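PDB 4QK0: GH127 beta-L-arabinofuranoside from Geobacillus stearothermophilus, which probably hydrolyses beta-L-arabinofuranosidic bonds, releasing L-arabinose from plant-derived sugars, as a family 127 glycoside hydrolase. Local coordinates for residues A[568-573]-A[638-643]; A[559-564]-A[623-628]; A[326-331]-A[384-389]. All blocks are in the same frame, centred on the assembly; numbering follows the deposited sequence.

Overall arrangement
All three contacts lie on the same side of the chain's centre and reach one mixed, branched sheet. Strand 641-647 carries a segment of interaction 1 and pairs with both 557-562 of interaction 2 and 386-387 of interaction 3. Along the chain interaction 3 comes first, in the GH127 catalytic domain; interactions 1 and 2 follow in the C-terminal domain, their segments alternating. Interaction 2 pairs strands 557-562 and 620-629, and its centre is 8 Å from that of interaction 1, where loop 568-573 meets the start of strand 641-647. Interaction 3 is centred 11 Å from interaction 1. The sheet thus ties the C-terminal part to the catalytic part, and interactions 1 and 3 also touch the second subunit.

Interaction 1 (A[568-573]-A[638-643]); sequences PNLANL and EGEMVV
Glu-640 reaches the 568-573 loop and grips two consecutive backbone amides with its carboxylate. Its OE1 takes the N-H of Leu-570 in a nearly straight bond (2.9 Å from Leu-570 N, 170° at the hydrogen), on the syn side though tilted out of the carboxylate plane. OE2 receives the amide of Asn-569, 2.8 Å from Asn-569 N, and this donor stands 43° above the plane. Glu-640 CG is anti to the carbonyl carbon (chi1 -68°) and the chain is extended beyond it, which carries the carboxylate to these amides. Water 1, very close to OE1, probably links it to Ala-571 N. Arg-544 of the second subunit forms a salt bridge with OE2, so the group would be expected to stay ionised.

Nearer the backbone, the side chains of Leu-570 and Glu-640 run antiparallel, Leu-570 CD1 lying 3.6 Å from Glu-640 CB. Val-642 CG2 touches Leu-570 CB at 3.8 Å. The CB of Asn-569 points away from segment 638-643, and its ND2 bonds to Pro-541 O of the second subunit.

The loop joins helix 563-566 to strand 574-586, and Glu-640 fastens it just ahead of strand 641-647, which pairs with strands 557-562 and 386-387.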
# COMPACT_ATOMS: atom_id res chain seq x y z
N PRO A 568 8.50 8.76 19.55
CA PRO A 568 7.90 8.61 18.23
C PRO A 568 8.89 8.79 17.10
O PRO A 568 10.09 9.03 17.31
CB PRO A 568 6.81 9.70 18.22
CG PRO A 568 7.29 10.73 19.19
CD PRO A 568 8.33 10.13 20.09
N ASN A 569 8.38 8.57 15.90
CA ASN A 569 9.15 8.67 14.65
C ASN A 569 10.33 7.71 14.58
O ASN A 569 11.49 8.12 14.50
CB ASN A 569 9.58 10.13 14.39
CG ASN A 569 10.03 10.33 12.95
OD1 ASN A 569 10.13 9.35 12.20
ND2 ASN A 569 10.29 11.58 12.57
N LEU A 570 10.02 6.43 14.61
CA LEU A 570 11.08 5.41 14.67
C LEU A 570 11.80 5.31 13.34
O LEU A 570 12.92 4.85 13.30
CB LEU A 570 10.53 4.06 15.13
CG LEU A 570 9.90 4.05 16.52
CD1 LEU A 570 9.22 2.72 16.78
CD2 LEU A 570 10.92 4.32 17.59
N ALA A 571 11.19 5.76 12.26
CA ALA A 571 11.92 5.86 10.96
C ALA A 571 13.11 6.80 11.07
O ALA A 571 14.14 6.57 10.43
CB ALA A 571 10.99 6.34 9.86
N ASN A 572 13.02 7.80 11.94
CA ASN A 572 14.12 8.75 12.20
C ASN A 572 15.06 8.28 13.34
O ASN A 572 15.40 9.04 14.28
CB ASN A 572 13.51 10.12 12.56
CG ASN A 572 14.55 11.18 12.75
OD1 ASN A 572 15.52 11.30 11.97
ND2 ASN A 572 14.37 11.98 13.79
N LEU A 573 15.40 7.00 13.29
CA LEU A 573 16.37 6.37 14.20
C LEU A 573 17.30 5.61 13.32
O LEU A 573 16.86 4.84 12.47
CB LEU A 573 15.73 5.36 15.13
CG LEU A 573 15.48 5.71 16.60
CD1 LEU A 573 14.89 4.49 17.29
CD2 LEU A 573 16.72 6.12 17.33
N GLU A 638 -0.80 1.54 22.63
CA GLU A 638 -0.66 1.91 21.24
C GLU A 638 0.58 2.77 21.03
O GLU A 638 0.95 3.60 21.85
CB GLU A 638 -1.91 2.65 20.78
CG GLU A 638 -1.98 2.84 19.28
CD GLU A 638 -3.39 3.18 18.77
OE1 GLU A 638 -4.38 2.65 19.28
OE2 GLU A 638 -3.50 4.02 17.87
N GLY A 639 1.29 2.49 19.94
CA GLY A 639 2.46 3.26 19.60
C GLY A 639 3.17 2.72 18.38
O GLY A 639 2.82 1.64 17.86
N GLU A 640 4.12 3.49 17.87
CA GLU A 640 4.94 3.04 16.78
C GLU A 640 5.73 1.78 17.18
O GLU A 640 6.10 1.61 18.36
CB GLU A 640 5.90 4.17 16.35
CG GLU A 640 5.19 5.34 15.70
CD GLU A 640 6.15 6.33 15.03
OE1 GLU A 640 7.17 5.92 14.42
OE2 GLU A 640 5.90 7.53 15.18
N MSE A 641 6.07 0.99 16.14
CA MSE A 641 6.97 -0.19 16.27
C MSE A 641 7.67 -0.43 14.97
O MSE A 641 7.08 -0.26 13.94
CB MSE A 641 6.13 -1.40 16.70
CG MSE A 641 6.97 -2.65 16.92
SE MSE A 641 7.20 -3.62 15.19
CE MSE A 641 5.45 -4.27 14.95
N VAL A 642 8.96 -0.75 15.02
CA VAL A 642 9.67 -1.23 13.86
C VAL A 642 10.57 -2.36 14.21
O VAL A 642 11.13 -2.37 15.28
CB VAL A 642 10.55 -0.17 13.15
CG1 VAL A 642 9.69 0.89 12.52
CG2 VAL A 642 11.51 0.50 14.09
N VAL A 643 10.77 -3.25 13.23
CA VAL A 643 11.76 -4.32 13.30
C VAL A 643 12.97 -3.91 12.49
O VAL A 643 14.10 -3.96 12.99
CB VAL A 643 11.21 -5.65 12.72
CG1 VAL A 643 12.32 -6.71 12.54
CG2 VAL A 643 10.14 -6.20 13.63
O HOH W 1 8.03 6.53 12.14

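Interaction 2 (A[559-564]-A[623-628]); sequences YCLEEV and VPFRAI
Tyr-559 lays the CD2 side of its ring against the backbone at the end of segment 623-628: Tyr-559 CD2 comes within 3.3 Å of Ile-628 C, while Ala-627 O sits at the ring edge, near its plane. The phenol is held at its far end by Val-594 O, to which OH is hydrogen-bonded.

Next along the strand, Cys-560 and Ile-628 form an antiparallel hydrogen-bonded pair. Cys-560 N donates to Ile-628 O at 2.7 Å, and Ile-628 N returns a bond to Cys-560 O at 3.0 Å. Their side chains share a face of the sheet, where Cys-560 SG packs 4.1 Å from Ile-628 CG1. With chi1 at 56°, Ile-628 CG1 is tucked between its own backbone N and carbonyl carbon, and CD1 reaches on to Glu-562, 3.4 Å from Glu-562 OE1. That carboxylate is secured by Arg-636 through a salt bridge and by Cys-634 N through a hydrogen bond.

On the other face, one methyl of Leu-561 does the work. Its CD2 presses on Ala-627 CB at 3.4 Å, a close squeeze for two methyl carbons, and also meets Phe-625 CD1 at 3.8 Å. Beyond this point the strands diverge, and water 2 spans the gap, accepting from Glu-562 N and donating to Arg-626 O.

The 128° between the strand directions, far from the 180° of a straight antiparallel pair, fits this short meeting and early parting. Strand 557-562 passes into helix 563-566 with Glu-562 at the N-cap, right where its pairing with 620-629 ends. The pair belongs to a branched, mostly antiparallel beta-sheet built chiefly from the C-terminal domain of this GH127 enzyme.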
# COMPACT_ATOMS: atom_id res chain seq x y z
N TYR A 559 14.01 -8.99 17.54
CA TYR A 559 13.72 -7.83 18.37
C TYR A 559 13.02 -6.70 17.57
O TYR A 559 13.03 -6.71 16.36
CB TYR A 559 15.05 -7.36 18.99
CG TYR A 559 15.32 -8.16 20.22
CD1 TYR A 559 15.71 -9.48 20.15
CD2 TYR A 559 15.09 -7.60 21.47
CE1 TYR A 559 15.86 -10.26 21.31
CE2 TYR A 559 15.31 -8.32 22.62
CZ TYR A 559 15.66 -9.67 22.54
OH TYR A 559 15.80 -10.39 23.70
N CYS A 560 12.42 -5.76 18.29
CA CYS A 560 11.77 -4.58 17.69
C CYS A 560 11.95 -3.39 18.59
O CYS A 560 12.34 -3.55 19.79
CB CYS A 560 10.33 -4.82 17.44
SG CYS A 560 9.28 -4.85 18.89
N LEU A 561 11.76 -2.19 18.03
CA LEU A 561 11.75 -0.95 18.84
C LEU A 561 10.35 -0.44 18.92
O LEU A 561 9.61 -0.47 17.92
CB LEU A 561 12.61 0.13 18.24
CG LEU A 561 14.02 -0.16 17.81
CD1 LEU A 561 14.77 1.13 17.46
CD2 LEU A 561 14.75 -0.85 18.90
N GLU A 562 9.93 -0.07 20.13
CA GLU A 562 8.61 0.53 20.37
C GLU A 562 8.70 2.01 20.85
O GLU A 562 9.65 2.42 21.53
CB GLU A 562 7.85 -0.27 21.42
CG GLU A 562 7.34 -1.65 20.97
CD GLU A 562 6.21 -2.15 21.87
OE1 GLU A 562 6.52 -2.55 22.98
OE2 GLU A 562 5.02 -2.07 21.51
N GLU A 563 7.69 2.77 20.49
CA GLU A 563 7.60 4.18 20.86
C GLU A 563 7.66 4.35 22.37
O GLU A 563 8.33 5.24 22.88
CB GLU A 563 6.29 4.73 20.33
CG GLU A 563 6.02 6.19 20.66
CD GLU A 563 4.80 6.77 19.94
OE1 GLU A 563 4.22 6.21 18.97
OE2 GLU A 563 4.36 7.84 20.38
N VAL A 564 6.97 3.47 23.10
CA VAL A 564 6.91 3.58 24.55
C VAL A 564 8.32 3.66 25.15
O VAL A 564 8.51 4.35 26.13
CB VAL A 564 6.08 2.44 25.19
CG1 VAL A 564 6.77 1.09 24.95
CG2 VAL A 564 5.87 2.66 26.68
N VAL A 623 21.17 9.15 20.80
CA VAL A 623 20.14 8.81 21.77
C VAL A 623 20.39 7.37 22.23
O VAL A 623 20.81 6.55 21.45
CB VAL A 623 18.70 8.96 21.21
CG1 VAL A 623 18.39 10.38 20.84
CG2 VAL A 623 18.45 8.08 20.01
N PRO A 624 20.11 7.06 23.50
CA PRO A 624 20.02 5.66 23.90
C PRO A 624 18.80 5.01 23.24
O PRO A 624 17.82 5.73 22.96
CB PRO A 624 19.76 5.76 25.42
CG PRO A 624 18.96 7.04 25.56
CD PRO A 624 19.50 7.98 24.50
N PHE A 625 18.85 3.71 22.92
CA PHE A 625 17.62 2.97 22.53
C PHE A 625 17.49 1.69 23.28
O PHE A 625 18.47 1.11 23.71
CB PHE A 625 17.54 2.62 21.04
CG PHE A 625 18.43 1.50 20.63
CD1 PHE A 625 18.00 0.16 20.61
CD2 PHE A 625 19.71 1.78 20.23
CE1 PHE A 625 18.86 -0.86 20.19
CE2 PHE A 625 20.56 0.77 19.83
CZ PHE A 625 20.13 -0.54 19.80
N ARG A 626 16.28 1.20 23.28
CA ARG A 626 15.98 -0.08 23.82
C ARG A 626 15.08 -0.89 22.93
O ARG A 626 14.01 -0.41 22.46
CB ARG A 626 15.32 0.09 25.20
CG ARG A 626 15.21 -1.25 25.89
CD ARG A 626 15.08 -1.10 27.39
NE ARG A 626 13.70 -0.82 27.69
CZ ARG A 626 13.14 -1.00 28.88
NH1 ARG A 626 13.86 -1.50 29.88
NH2 ARG A 626 11.87 -0.68 29.06
N ALA A 627 15.45 -2.17 22.76
CA ALA A 627 14.69 -3.06 21.92
C ALA A 627 14.18 -4.20 22.78
O ALA A 627 14.87 -4.66 23.68
CB ALA A 627 15.55 -3.56 20.77
N ILE A 628 12.99 -4.68 22.45
CA ILE A 628 12.37 -5.80 23.10
C ILE A 628 11.97 -6.89 22.06
O ILE A 628 12.01 -6.63 20.86
CB ILE A 628 11.09 -5.37 23.86
CG1 ILE A 628 10.10 -4.66 22.91
CG2 ILE A 628 11.45 -4.43 25.01
CD1 ILE A 628 8.71 -5.19 22.98
O HOH W 2 11.38 -1.01 22.47

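Interaction 3 (A[326-331]-A[384-389]); sequences PNDTAY and PLEVWP
Asn-327 supplies the tight end of this contact, with backbone and side chain both against Leu-385. Its carbonyl O accepts the amide of Leu-385, 3.1 Å from Leu-385 N. Beside this bond, the asparagine side chain lies across that of Leu-385: Asn-327 OD1 rests on Leu-385 CB at 3.5 Å, with Leu-385 CD2 almost as near. Asn-327 CB packs against Glu-386 CB at 3.8 Å. The other amide atom, ND2, is turned to Asn-546 OD1, a hydrogen bond that anchors the side chain to a residue of the C-terminal domain.

Strand 386-387 is a two-residue piece contributed by the catalytic part, pairing antiparallel with strand 641-647; the 326-331 loop, just ahead of helix 334-350, packs onto it. Leu-385 and Trp-644 also touch, so the loop, the short strand and the long one join the catalytic and C-terminal parts of the chain.

Toward Glu-386 and Asp-328, which are partly exposed, the fit becomes looser. Here the side chains run alongside each other in the same direction, their carboxylate planes turned 69° apart. The chain of Glu-386 is extended, with CG anti to the backbone N (chi1 173°), which carries OE2 to 3.6 Å from Asp-328 CB. The like-charged Asp-328 OD2 and Glu-386 OE2 are 4.1 Å apart, a proximity probably eased by Lys-397, which forms a salt bridge with Asp-328 OD2. At this end water 3, donating to both Asp-328 O and Glu-386 O, bridges the two backbones.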
# COMPACT_ATOMS: atom_id res chain seq x y z
N PRO A 326 7.23 -6.06 2.12
CA PRO A 326 7.06 -4.73 2.71
C PRO A 326 6.65 -4.88 4.15
O PRO A 326 5.86 -5.76 4.48
CB PRO A 326 5.96 -4.10 1.88
CG PRO A 326 5.14 -5.30 1.43
CD PRO A 326 6.20 -6.35 1.13
N ASN A 327 7.17 -4.01 5.01
CA ASN A 327 6.98 -4.13 6.44
C ASN A 327 5.68 -3.50 6.97
O ASN A 327 5.12 -3.96 7.99
CB ASN A 327 8.20 -3.57 7.14
CG ASN A 327 9.45 -4.40 6.86
OD1 ASN A 327 9.43 -5.61 7.04
ND2 ASN A 327 10.54 -3.78 6.40
N ASP A 328 5.24 -2.46 6.30
CA ASP A 328 4.15 -1.60 6.79
C ASP A 328 2.85 -2.08 6.23
O ASP A 328 1.81 -1.94 6.88
CB ASP A 328 4.40 -0.11 6.45
CG ASP A 328 4.69 0.14 4.95
OD1 ASP A 328 4.97 -0.81 4.19
OD2 ASP A 328 4.68 1.32 4.54
N THR A 329 2.88 -2.72 5.06
CA THR A 329 1.71 -3.27 4.45
C THR A 329 1.63 -4.84 4.50
O THR A 329 0.71 -5.43 3.92
CB THR A 329 1.64 -2.86 3.00
OG1 THR A 329 2.88 -3.18 2.35
CG2 THR A 329 1.38 -1.38 2.90
N ALA A 330 2.54 -5.47 5.23
CA ALA A 330 2.55 -6.92 5.44
C ALA A 330 1.21 -7.42 5.84
O ALA A 330 0.46 -6.71 6.53
CB ALA A 330 3.53 -7.25 6.51
N TYR A 331 0.89 -8.67 5.50
CA TYR A 331 -0.29 -9.29 6.09
C TYR A 331 0.15 -10.24 7.21
O TYR A 331 -0.22 -10.05 8.38
CB TYR A 331 -1.11 -9.95 5.05
CG TYR A 331 -2.55 -10.07 5.46
CD1 TYR A 331 -3.41 -8.99 5.43
CD2 TYR A 331 -3.06 -11.28 5.88
CE1 TYR A 331 -4.75 -9.12 5.82
CE2 TYR A 331 -4.37 -11.43 6.24
CZ TYR A 331 -5.22 -10.34 6.23
OH TYR A 331 -6.55 -10.53 6.57
N PRO A 384 2.22 -7.03 11.64
CA PRO A 384 3.05 -6.16 10.83
C PRO A 384 4.45 -6.10 11.38
O PRO A 384 4.68 -6.46 12.52
CB PRO A 384 2.34 -4.83 10.96
CG PRO A 384 1.78 -4.87 12.35
CD PRO A 384 1.35 -6.28 12.56
N LEU A 385 5.40 -5.69 10.55
CA LEU A 385 6.76 -5.47 11.00
C LEU A 385 7.11 -4.02 11.15
O LEU A 385 8.24 -3.65 11.57
CB LEU A 385 7.75 -6.14 10.03
CG LEU A 385 7.85 -7.65 10.26
CD1 LEU A 385 6.64 -8.39 9.69
CD2 LEU A 385 9.14 -8.07 9.59
N GLU A 386 6.14 -3.17 10.86
CA GLU A 386 6.32 -1.71 11.01
C GLU A 386 4.98 -1.06 11.19
O GLU A 386 4.06 -1.28 10.41
CB GLU A 386 7.00 -1.13 9.80
CG GLU A 386 7.08 0.40 9.80
CD GLU A 386 7.91 0.92 8.65
OE1 GLU A 386 9.10 0.65 8.63
OE2 GLU A 386 7.36 1.53 7.70
N VAL A 387 4.86 -0.27 12.25
CA VAL A 387 3.61 0.41 12.54
C VAL A 387 3.85 1.89 12.82
O VAL A 387 4.67 2.25 13.64
CB VAL A 387 2.91 -0.23 13.75
CG1 VAL A 387 1.66 0.52 14.09
CG2 VAL A 387 2.49 -1.64 13.40
N TRP A 388 3.11 2.71 12.08
CA TRP A 388 2.89 4.15 12.35
C TRP A 388 1.35 4.28 12.53
O TRP A 388 0.65 4.26 11.55
CB TRP A 388 3.43 4.99 11.18
CG TRP A 388 3.27 6.51 11.29
CD1 TRP A 388 3.01 7.22 12.41
CD2 TRP A 388 3.36 7.47 10.22
NE1 TRP A 388 2.94 8.55 12.11
CE2 TRP A 388 3.15 8.73 10.77
CE3 TRP A 388 3.60 7.36 8.85
CZ2 TRP A 388 3.17 9.89 10.00
CZ3 TRP A 388 3.62 8.52 8.07
CH2 TRP A 388 3.42 9.76 8.64
N PRO A 389 0.84 4.36 13.77
CA PRO A 389 -0.61 4.24 13.97
C PRO A 389 -1.48 5.16 13.18
O PRO A 389 -2.50 4.72 12.68
CB PRO A 389 -0.80 4.53 15.44
CG PRO A 389 0.48 4.02 16.04
CD PRO A 389 1.55 4.45 15.07
O HOH W 3 1.65 -0.67 9.33